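Local coordinates for protein putative NADP oxidoreductase BF3122 (Bacteroides fragilis, PDB 3D1L) that is a putative oxidoreductase that probably binds NADP through a Rossmann-type N-terminal domain, its substrate and reaction being unknown, at residues Thr11-Ala22 and Val65-Leu76; Ala22-Tyr30 and Glu49-Glu57. All coordinates share one frame; numbering follows the deposited sequence.

Contact 1: residues Thr11-Ala22 and Val65-Leu76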
loop_
_atom_site.group_PDB
_atom_site.type_symbol
_atom_site.label_atom_id
_atom_site.label_comp_id
_atom_site.label_asym_id
_atom_site.label_seq_id
_atom_site.Cartn_x
_atom_site.Cartn_y
_atom_site.Cartn_z
ATOM N N THR B 11 -11.265 22.694 -27.959
ATOM C CA THR B 11 -12.539 22.036 -27.638
ATOM C C THR B 11 -13.082 22.561 -26.312
ATOM O O THR B 11 -12.410 22.421 -25.288
ATOM C CB THR B 11 -12.310 20.523 -27.486
ATOM O OG1 THR B 11 -11.720 20.019 -28.675
ATOM C CG2 THR B 11 -13.599 19.756 -27.194
ATOM N N PRO B 12 -14.280 23.195 -26.319
ATOM C CA PRO B 12 -14.820 23.581 -25.006
ATOM C C PRO B 12 -15.428 22.378 -24.307
ATOM O O PRO B 12 -16.243 21.658 -24.884
ATOM C CB PRO B 12 -15.892 24.638 -25.342
ATOM C CG PRO B 12 -16.323 24.343 -26.756
ATOM C CD PRO B 12 -15.146 23.639 -27.440
ATOM N N ILE B 13 -15.019 22.178 -23.069
ATOM C CA ILE B 13 -15.410 21.002 -22.298
ATOM C C ILE B 13 -16.225 21.411 -21.059
ATOM O O ILE B 13 -15.855 22.356 -20.370
ATOM C CB ILE B 13 -14.142 20.201 -21.854
ATOM C CG1 ILE B 13 -13.274 19.836 -23.084
ATOM C CG2 ILE B 13 -14.536 18.990 -21.009
ATOM C CD1 ILE B 13 -11.932 19.223 -22.761
ATOM N N VAL B 14 -17.316 20.686 -20.789
ATOM C CA VAL B 14 -18.072 20.805 -19.508
ATOM C C VAL B 14 -17.934 19.508 -18.683
ATOM O O VAL B 14 -17.984 18.388 -19.234
ATOM C CB VAL B 14 -19.550 21.150 -19.776
ATOM C CG1 VAL B 14 -20.408 21.100 -18.491
ATOM C CG2 VAL B 14 -19.670 22.532 -20.456
ATOM N N LEU B 15 -17.720 19.653 -17.372
ATOM C CA LEU B 15 -17.726 18.492 -16.480
ATOM C C LEU B 15 -18.997 18.474 -15.698
ATOM O O LEU B 15 -19.336 19.473 -15.044
ATOM C CB LEU B 15 -16.532 18.509 -15.519
ATOM C CG LEU B 15 -15.113 18.880 -15.997
ATOM C CD1 LEU B 15 -14.214 18.369 -14.916
ATOM C CD2 LEU B 15 -14.684 18.249 -17.293
ATOM N N ILE B 16 -19.711 17.346 -15.767
ATOM C CA ILE B 16 -20.926 17.129 -14.998
ATOM C C ILE B 16 -20.509 16.147 -13.911
ATOM O O ILE B 16 -20.416 14.920 -14.148
ATOM C CB ILE B 16 -22.126 16.578 -15.857
ATOM C CG1 ILE B 16 -22.485 17.467 -17.076
ATOM C CG2 ILE B 16 -23.341 16.370 -15.006
ATOM C CD1 ILE B 16 -22.815 18.923 -16.779
ATOM N N GLY B 17 -20.219 16.682 -12.733
ATOM C CA GLY B 17 -19.634 15.879 -11.667
ATOM C C GLY B 17 -18.204 16.340 -11.388
ATOM O O GLY B 17 -17.430 16.601 -12.321
ATOM N N ALA B 18 -17.849 16.440 -10.107
ATOM C CA ALA B 18 -16.595 17.067 -9.707
ATOM C C ALA B 18 -15.855 16.228 -8.653
ATOM O O ALA B 18 -15.114 16.793 -7.848
ATOM C CB ALA B 18 -16.860 18.481 -9.182
ATOM N N GLY B 19 -16.046 14.900 -8.671
ATOM C CA GLY B 19 -15.468 13.995 -7.664
ATOM C C GLY B 19 -13.991 13.765 -7.919
ATOM O O GLY B 19 -13.353 14.578 -8.616
ATOM N N ASN B 20 -13.453 12.653 -7.404
ATOM C CA ASN B 20 -12.003 12.354 -7.467
ATOM C C ASN B 20 -11.449 12.228 -8.871
ATOM O O ASN B 20 -10.493 12.910 -9.224
ATOM C CB ASN B 20 -11.656 11.091 -6.681
ATOM C CG ASN B 20 -11.921 11.227 -5.195
ATOM O OD1 ASN B 20 -12.058 12.324 -4.669
ATOM N ND2 ASN B 20 -12.003 10.096 -4.514
ATOM N N LEU B 21 -12.067 11.367 -9.671
ATOM C CA LEU B 21 -11.680 11.132 -11.071
ATOM C C LEU B 21 -11.842 12.398 -11.882
ATOM O O LEU B 21 -10.939 12.792 -12.614
ATOM C CB LEU B 21 -12.499 9.959 -11.678
ATOM C CG LEU B 21 -12.311 9.552 -13.163
ATOM C CD1 LEU B 21 -12.769 8.105 -13.404
ATOM C CD2 LEU B 21 -12.999 10.500 -14.147
ATOM N N ALA B 22 -12.985 13.065 -11.743
ATOM C CA ALA B 22 -13.247 14.275 -12.523
ATOM C C ALA B 22 -12.234 15.393 -12.188
ATOM O O ALA B 22 -11.746 16.078 -13.084
ATOM C CB ALA B 22 -14.686 14.737 -12.316
ATOM N N VAL B 65 -26.456 24.880 -16.745
ATOM C CA VAL B 65 -25.315 24.239 -17.434
ATOM C C VAL B 65 -25.115 24.806 -18.840
ATOM O O VAL B 65 -26.075 24.897 -19.611
ATOM C CB VAL B 65 -25.458 22.703 -17.502
ATOM C CG1 VAL B 65 -24.563 22.087 -18.602
ATOM C CG2 VAL B 65 -25.087 22.074 -16.147
ATOM N N ASN B 66 -23.871 25.187 -19.144
ATOM C CA ASN B 66 -23.496 25.779 -20.422
ATOM C C ASN B 66 -23.830 24.817 -21.556
ATOM O O ASN B 66 -23.305 23.709 -21.601
ATOM C CB ASN B 66 -22.016 26.153 -20.403
ATOM C CG ASN B 66 -21.535 26.750 -21.710
ATOM O OD1 ASN B 66 -21.794 26.215 -22.791
ATOM N ND2 ASN B 66 -20.809 27.866 -21.616
ATOM N N PRO B 67 -24.760 25.223 -22.445
ATOM C CA PRO B 67 -25.236 24.365 -23.536
ATOM C C PRO B 67 -24.423 24.467 -24.831
ATOM O O PRO B 67 -24.848 23.903 -25.858
ATOM C CB PRO B 67 -26.646 24.898 -23.782
ATOM C CG PRO B 67 -26.508 26.360 -23.524
ATOM C CD PRO B 67 -25.477 26.515 -22.414
ATOM N N TYR B 68 -23.285 25.151 -24.794
ATOM C CA TYR B 68 -22.581 25.511 -26.038
ATOM C C TYR B 68 -21.267 24.743 -26.271
ATOM O O TYR B 68 -20.604 24.950 -27.285
ATOM C CB TYR B 68 -22.371 27.039 -26.152
ATOM C CG TYR B 68 -23.633 27.831 -25.917
ATOM C CD1 TYR B 68 -24.728 27.745 -26.798
ATOM C CD2 TYR B 68 -23.749 28.656 -24.810
ATOM C CE1 TYR B 68 -25.897 28.472 -26.562
ATOM C CE2 TYR B 68 -24.898 29.374 -24.571
ATOM C CZ TYR B 68 -25.970 29.286 -25.443
ATOM O OH TYR B 68 -27.113 30.028 -25.162
ATOM N N ALA B 69 -20.953 23.820 -25.352
ATOM C CA ALA B 69 -19.730 23.039 -25.387
ATOM C C ALA B 69 -19.822 21.852 -26.345
ATOM O O ALA B 69 -20.922 21.390 -26.697
ATOM C CB ALA B 69 -19.370 22.560 -23.964
ATOM N N LYS B 70 -18.656 21.344 -26.714
ATOM C CA LYS B 70 -18.503 20.226 -27.633
ATOM C C LYS B 70 -18.443 18.890 -26.900
ATOM O O LYS B 70 -18.866 17.853 -27.421
ATOM C CB LYS B 70 -17.224 20.458 -28.469
ATOM C CG LYS B 70 -16.742 19.303 -29.320
ATOM C CD LYS B 70 -17.676 18.912 -30.440
ATOM C CE LYS B 70 -17.273 17.507 -30.923
ATOM N NZ LYS B 70 -18.100 16.927 -32.020
ATOM N N LEU B 71 -17.926 18.912 -25.678
ATOM C CA LEU B 71 -17.755 17.694 -24.919
ATOM C C LEU B 71 -18.249 17.868 -23.491
ATOM O O LEU B 71 -17.849 18.804 -22.793
ATOM C CB LEU B 71 -16.280 17.245 -24.937
ATOM C CG LEU B 71 -15.959 15.951 -24.175
ATOM C CD1 LEU B 71 -16.619 14.761 -24.872
ATOM C CD2 LEU B 71 -14.443 15.720 -24.068
ATOM N N TYR B 72 -19.117 16.945 -23.085
ATOM C CA TYR B 72 -19.659 16.883 -21.756
ATOM C C TYR B 72 -19.183 15.594 -21.086
ATOM O O TYR B 72 -19.533 14.486 -21.521
ATOM C CB TYR B 72 -21.181 16.937 -21.825
ATOM C CG TYR B 72 -21.681 18.289 -22.308
ATOM C CD1 TYR B 72 -22.013 19.283 -21.386
ATOM C CD2 TYR B 72 -21.806 18.580 -23.677
ATOM C CE1 TYR B 72 -22.460 20.532 -21.798
ATOM C CE2 TYR B 72 -22.271 19.834 -24.100
ATOM C CZ TYR B 72 -22.583 20.794 -23.145
ATOM O OH TYR B 72 -23.023 22.022 -23.496
ATOM N N ILE B 73 -18.363 15.750 -20.048
ATOM C CA ILE B 73 -17.797 14.608 -19.324
ATOM C C ILE B 73 -18.590 14.378 -18.054
ATOM O O ILE B 73 -18.587 15.218 -17.149
ATOM C CB ILE B 73 -16.311 14.791 -18.984
ATOM C CG1 ILE B 73 -15.493 15.082 -20.262
ATOM C CG2 ILE B 73 -15.798 13.510 -18.218
ATOM C CD1 ILE B 73 -14.048 15.444 -20.015
ATOM N N VAL B 74 -19.298 13.256 -18.018
ATOM C CA VAL B 74 -20.242 12.980 -16.959
ATOM C C VAL B 74 -19.641 11.944 -16.017
ATOM O O VAL B 74 -19.312 10.826 -16.415
ATOM C CB VAL B 74 -21.619 12.554 -17.536
ATOM C CG1 VAL B 74 -22.637 12.353 -16.444
ATOM C CG2 VAL B 74 -22.109 13.592 -18.596
ATOM N N SER B 75 -19.447 12.374 -14.771
ATOM C CA SER B 75 -18.912 11.534 -13.703
ATOM C C SER B 75 -19.910 11.535 -12.561
ATOM O O SER B 75 -19.751 12.274 -11.589
ATOM C CB SER B 75 -17.587 12.106 -13.193
ATOM O OG SER B 75 -16.592 12.083 -14.185
ATOM N N LEU B 76 -20.955 10.747 -12.669
ATOM C CA LEU B 76 -21.978 10.747 -11.646
ATOM C C LEU B 76 -22.348 9.308 -11.276
ATOM O O LEU B 76 -22.192 8.396 -12.091
ATOM C CB LEU B 76 -23.212 11.535 -12.118
ATOM C CG LEU B 76 -23.188 13.074 -12.193
ATOM C CD1 LEU B 76 -24.538 13.645 -12.666
ATOM C CD2 LEU B 76 -22.787 13.724 -10.865
HETATM O O HOH W 1 -17.062 14.892 -14.586
HETATM O O HOH W 2 -17.934 13.095 -9.900
#
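Val14 and Ile16 of strand 12-16 each give both N and O to a parallel ladder of backbone hydrogen bonds with Leu71 and Ile73 of strand 71-74 and Ser75 just after it. Val14 N donates to Leu71 O and Val14 O accepts from Ile73 N, both at 2.8 Å; Ile16 repeats the pattern with Ile73 O and Ser75 N. At the start of the ladder Pro12 O takes Lys70 N at 3.0 Å and, more weakly, Leu71 N.

Apolar side chains pack on both faces of the pair. On one, Ile73 CD1 lies 3.7 Å from Ile13 CG2 and also reaches Leu15 CD2. On the other, Val14 lies alongside the Tyr72 ring, with Val14 CB 3.5 Å from Tyr72 CD1. Val14 CG1 is anti to the backbone N (chi1 173°), which leaves Val14 CG2 on Ala69 CB. The Tyr72 hydroxyl donates to Asn66 O at 2.6 Å, in the carbonyl plane and on a lone pair, tying the strand to the preceding loop. Ile16 CD1 meets Val65, while its CG2 meets Leu76 CD1.

Waters bridge the far end: one joins Gly17 O, Ile73 O and Ser75 OG, also hydrogen-bonded to Thr101 OG1; another links Gly19 N to Ser75 O. Four straight bonds (N-H...O 167-171°) thus set the register between two apolar faces, while the glycine turn, probably part of a dinucleotide-binding GxGxxA motif, meets Ser75 directly and through two waters.

Contact 2: residues Ala22-Tyr30 and Glu49-Glu57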
loop_
_atom_site.group_PDB
_atom_site.type_symbol
_atom_site.label_atom_id
_atom_site.label_comp_id
_atom_site.label_asym_id
_atom_site.label_seq_id
_atom_site.Cartn_x
_atom_site.Cartn_y
_atom_site.Cartn_z
ATOM N N ALA B 22 -12.985 13.065 -11.743
ATOM C CA ALA B 22 -13.247 14.275 -12.523
ATOM C C ALA B 22 -12.234 15.393 -12.188
ATOM O O ALA B 22 -11.746 16.078 -13.084
ATOM C CB ALA B 22 -14.686 14.737 -12.316
ATOM N N THR B 23 -11.902 15.550 -10.911
ATOM C CA THR B 23 -10.918 16.536 -10.462
ATOM C C THR B 23 -9.570 16.308 -11.142
ATOM O O THR B 23 -9.011 17.218 -11.756
ATOM C CB THR B 23 -10.794 16.494 -8.913
ATOM O OG1 THR B 23 -12.027 16.950 -8.331
ATOM C CG2 THR B 23 -9.635 17.346 -8.394
ATOM N N ASN B 24 -9.079 15.079 -11.083
ATOM C CA ASN B 24 -7.815 14.733 -11.705
ATOM C C ASN B 24 -7.848 14.836 -13.235
ATOM O O ASN B 24 -6.931 15.369 -13.837
ATOM C CB ASN B 24 -7.378 13.330 -11.252
ATOM C CG ASN B 24 -6.814 13.324 -9.829
ATOM O OD1 ASN B 24 -5.677 13.740 -9.604
ATOM N ND2 ASN B 24 -7.611 12.856 -8.863
ATOM N N LEU B 25 -8.913 14.334 -13.850
ATOM C CA LEU B 25 -9.068 14.412 -15.294
ATOM C C LEU B 25 -9.194 15.861 -15.726
ATOM O O LEU B 25 -8.661 16.240 -16.739
ATOM C CB LEU B 25 -10.284 13.610 -15.763
ATOM C CG LEU B 25 -10.629 13.598 -17.259
ATOM C CD1 LEU B 25 -9.453 13.115 -18.147
ATOM C CD2 LEU B 25 -11.850 12.734 -17.519
ATOM N N ALA B 26 -9.908 16.679 -14.964
ATOM C CA ALA B 26 -10.000 18.114 -15.314
ATOM C C ALA B 26 -8.660 18.820 -15.241
ATOM O O ALA B 26 -8.338 19.589 -16.128
ATOM C CB ALA B 26 -11.062 18.846 -14.460
ATOM N N LYS B 27 -7.876 18.551 -14.203
ATOM C CA LYS B 27 -6.554 19.185 -14.054
ATOM C C LYS B 27 -5.585 18.813 -15.193
ATOM O O LYS B 27 -4.888 19.672 -15.718
ATOM C CB LYS B 27 -5.943 18.861 -12.686
ATOM C CG LYS B 27 -6.595 19.645 -11.516
ATOM C CD LYS B 27 -6.392 18.925 -10.151
ATOM C CE LYS B 27 -5.013 19.149 -9.552
ATOM N NZ LYS B 27 -4.902 18.686 -8.126
ATOM N N ALA B 28 -5.587 17.538 -15.592
ATOM C CA ALA B 28 -4.748 17.060 -16.671
ATOM C C ALA B 28 -5.131 17.718 -18.009
ATOM O O ALA B 28 -4.250 18.127 -18.767
ATOM C CB ALA B 28 -4.810 15.551 -16.757
ATOM N N LEU B 29 -6.435 17.847 -18.278
ATOM C CA LEU B 29 -6.908 18.572 -19.478
ATOM C C LEU B 29 -6.495 20.040 -19.479
ATOM O O LEU B 29 -5.965 20.519 -20.467
ATOM C CB LEU B 29 -8.417 18.456 -19.616
ATOM C CG LEU B 29 -8.944 17.044 -19.921
ATOM C CD1 LEU B 29 -10.436 16.932 -19.532
ATOM C CD2 LEU B 29 -8.708 16.732 -21.389
ATOM N N TYR B 30 -6.764 20.736 -18.369
ATOM C CA TYR B 30 -6.349 22.135 -18.122
ATOM C C TYR B 30 -4.835 22.387 -18.289
ATOM O O TYR B 30 -4.414 23.385 -18.894
ATOM C CB TYR B 30 -6.828 22.536 -16.713
ATOM C CG TYR B 30 -6.311 23.829 -16.176
ATOM C CD1 TYR B 30 -6.814 25.047 -16.634
ATOM C CD2 TYR B 30 -5.334 23.846 -15.180
ATOM C CE1 TYR B 30 -6.358 26.235 -16.133
ATOM C CE2 TYR B 30 -4.867 25.032 -14.667
ATOM C CZ TYR B 30 -5.379 26.228 -15.143
ATOM O OH TYR B 30 -4.921 27.425 -14.645
ATOM N N GLU B 49 -14.474 24.255 -5.629
ATOM C CA GLU B 49 -13.105 23.768 -5.459
ATOM C C GLU B 49 -12.523 23.395 -6.795
ATOM O O GLU B 49 -11.434 23.846 -7.153
ATOM C CB GLU B 49 -13.047 22.565 -4.504
ATOM C CG GLU B 49 -13.012 22.963 -3.052
ATOM C CD GLU B 49 -13.019 21.761 -2.094
ATOM O OE1 GLU B 49 -13.071 22.027 -0.859
ATOM O OE2 GLU B 49 -12.959 20.577 -2.553
ATOM N N LEU B 50 -13.254 22.592 -7.551
ATOM C CA LEU B 50 -12.730 22.185 -8.854
ATOM C C LEU B 50 -12.642 23.341 -9.867
ATOM O O LEU B 50 -11.673 23.445 -10.601
ATOM C CB LEU B 50 -13.490 20.977 -9.445
ATOM C CG LEU B 50 -12.942 20.507 -10.811
ATOM C CD1 LEU B 50 -11.387 20.303 -10.794
ATOM C CD2 LEU B 50 -13.663 19.241 -11.250
ATOM N N ALA B 51 -13.659 24.192 -9.919
ATOM C CA ALA B 51 -13.674 25.296 -10.896
ATOM C C ALA B 51 -12.522 26.265 -10.721
ATOM O O ALA B 51 -11.977 26.798 -11.695
ATOM C CB ALA B 51 -15.001 26.034 -10.838
ATOM N N GLN B 52 -12.144 26.512 -9.477
ATOM C CA GLN B 52 -11.017 27.403 -9.194
ATOM C C GLN B 52 -9.702 26.836 -9.673
ATOM O O GLN B 52 -8.785 27.595 -10.003
ATOM C CB GLN B 52 -10.854 27.578 -7.711
ATOM C CG GLN B 52 -11.789 28.515 -7.091
ATOM C CD GLN B 52 -11.507 28.595 -5.616
ATOM O OE1 GLN B 52 -12.417 28.464 -4.797
ATOM N NE2 GLN B 52 -10.220 28.768 -5.263
ATOM N N LYS B 53 -9.586 25.504 -9.655
ATOM C CA LYS B 53 -8.344 24.859 -10.048
ATOM C C LYS B 53 -8.108 24.959 -11.558
ATOM O O LYS B 53 -6.967 24.956 -12.013
ATOM C CB LYS B 53 -8.325 23.396 -9.591
ATOM C CG LYS B 53 -8.179 23.228 -8.069
ATOM C CD LYS B 53 -8.609 21.829 -7.626
ATOM C CE LYS B 53 -8.587 21.661 -6.098
ATOM N NZ LYS B 53 -9.039 20.259 -5.758
ATOM N N VAL B 54 -9.184 25.064 -12.329
ATOM C CA VAL B 54 -9.096 24.923 -13.776
ATOM C C VAL B 54 -9.687 26.140 -14.444
ATOM O O VAL B 54 -10.064 26.098 -15.638
ATOM C CB VAL B 54 -9.813 23.646 -14.291
ATOM C CG1 VAL B 54 -9.131 22.374 -13.732
ATOM C CG2 VAL B 54 -11.300 23.673 -13.932
ATOM N N GLU B 55 -9.762 27.214 -13.651
ATOM C CA GLU B 55 -10.255 28.525 -14.069
ATOM C C GLU B 55 -11.572 28.480 -14.816
ATOM O O GLU B 55 -11.679 29.069 -15.881
ATOM C CB GLU B 55 -9.178 29.269 -14.898
ATOM C CG GLU B 55 -7.939 29.576 -14.071
ATOM C CD GLU B 55 -6.840 30.212 -14.868
ATOM O OE1 GLU B 55 -6.071 29.478 -15.544
ATOM O OE2 GLU B 55 -6.721 31.453 -14.791
ATOM N N ALA B 56 -12.568 27.814 -14.233
ATOM C CA ALA B 56 -13.876 27.562 -14.874
ATOM C C ALA B 56 -14.995 28.211 -14.107
ATOM O O ALA B 56 -14.838 28.475 -12.918
ATOM C CB ALA B 56 -14.149 26.043 -14.919
ATOM N N GLU B 57 -16.136 28.414 -14.769
ATOM C CA GLU B 57 -17.401 28.768 -14.099
ATOM C C GLU B 57 -17.922 27.526 -13.406
ATOM O O GLU B 57 -17.465 26.432 -13.696
ATOM C CB GLU B 57 -18.464 29.219 -15.114
ATOM C CG GLU B 57 -18.118 30.462 -15.916
ATOM C CD GLU B 57 -19.323 31.022 -16.672
ATOM O OE1 GLU B 57 -20.248 30.243 -17.034
ATOM O OE2 GLU B 57 -19.356 32.253 -16.897
HETATM O O HOH W 3 -11.873 19.352 -6.669
#
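Helices 20-31 and 44-53 of the Rossmann-type domain run side by side on one face of its sheet, their local axes 13° from parallel and 10.1 Å apart. Small residues on the first helix receive Leu50: its CD1 comes 3.8 Å from Thr23 CA and 4.0 Å from Ala26 CB. One turn on, Val54 CG1 packs on Ala26 O and on Tyr30 CB.

Tyr30 reaches across to Lys53-Glu55, its CG anti to the backbone N (chi1 170°). Val54 CA sits over one ring face in a CH-pi contact, 3.8 Å from the centroid of the Tyr30 ring and 15° off its normal; Lys53 O lies over the ring as well. Tyr30 OH donates to Glu55 OE1 at 2.5 Å, meeting it from above the carboxylate plane. Contacts over one face and at the hydroxyl together limit the turning of the ring.

At the other end, a water links Thr23 OG1, itself bonded to Gly19 O, with Lys53 NZ. Lys27 NZ lies 5.0 Å from Lys53 NZ and has a salt bridge to Glu131, which probably eases the like-charge proximity. Such side-by-side packing of successive, nearly parallel helices is typical of the beta-alpha-beta-alpha-beta unit of Rossmann folds.

Helix 20-31 belongs to both contacts, which share Ala22 and have centres about 10 Å apart. Contact 1 joins the adjacent parallel strands 12-16 and 71-74, where the chain crosses to the other half of the Rossmann-type sheet; contact 2 lies against one face of it, within the chain that runs between the two strands. Leu15 joins the layers: its CD1 comes 3.8 Å from Leu50 CD2 and also abuts Ala26. Beside it, Ala18 CB of the glycine turn lies 3.9 Å from Leu50 CD2, placing the second helix against the probable dinucleotide-binding turn. A bound 2-mercapto-propion aldehyde lies about 8 Å from the Leu21 side chain, near contact 1 but not part of it.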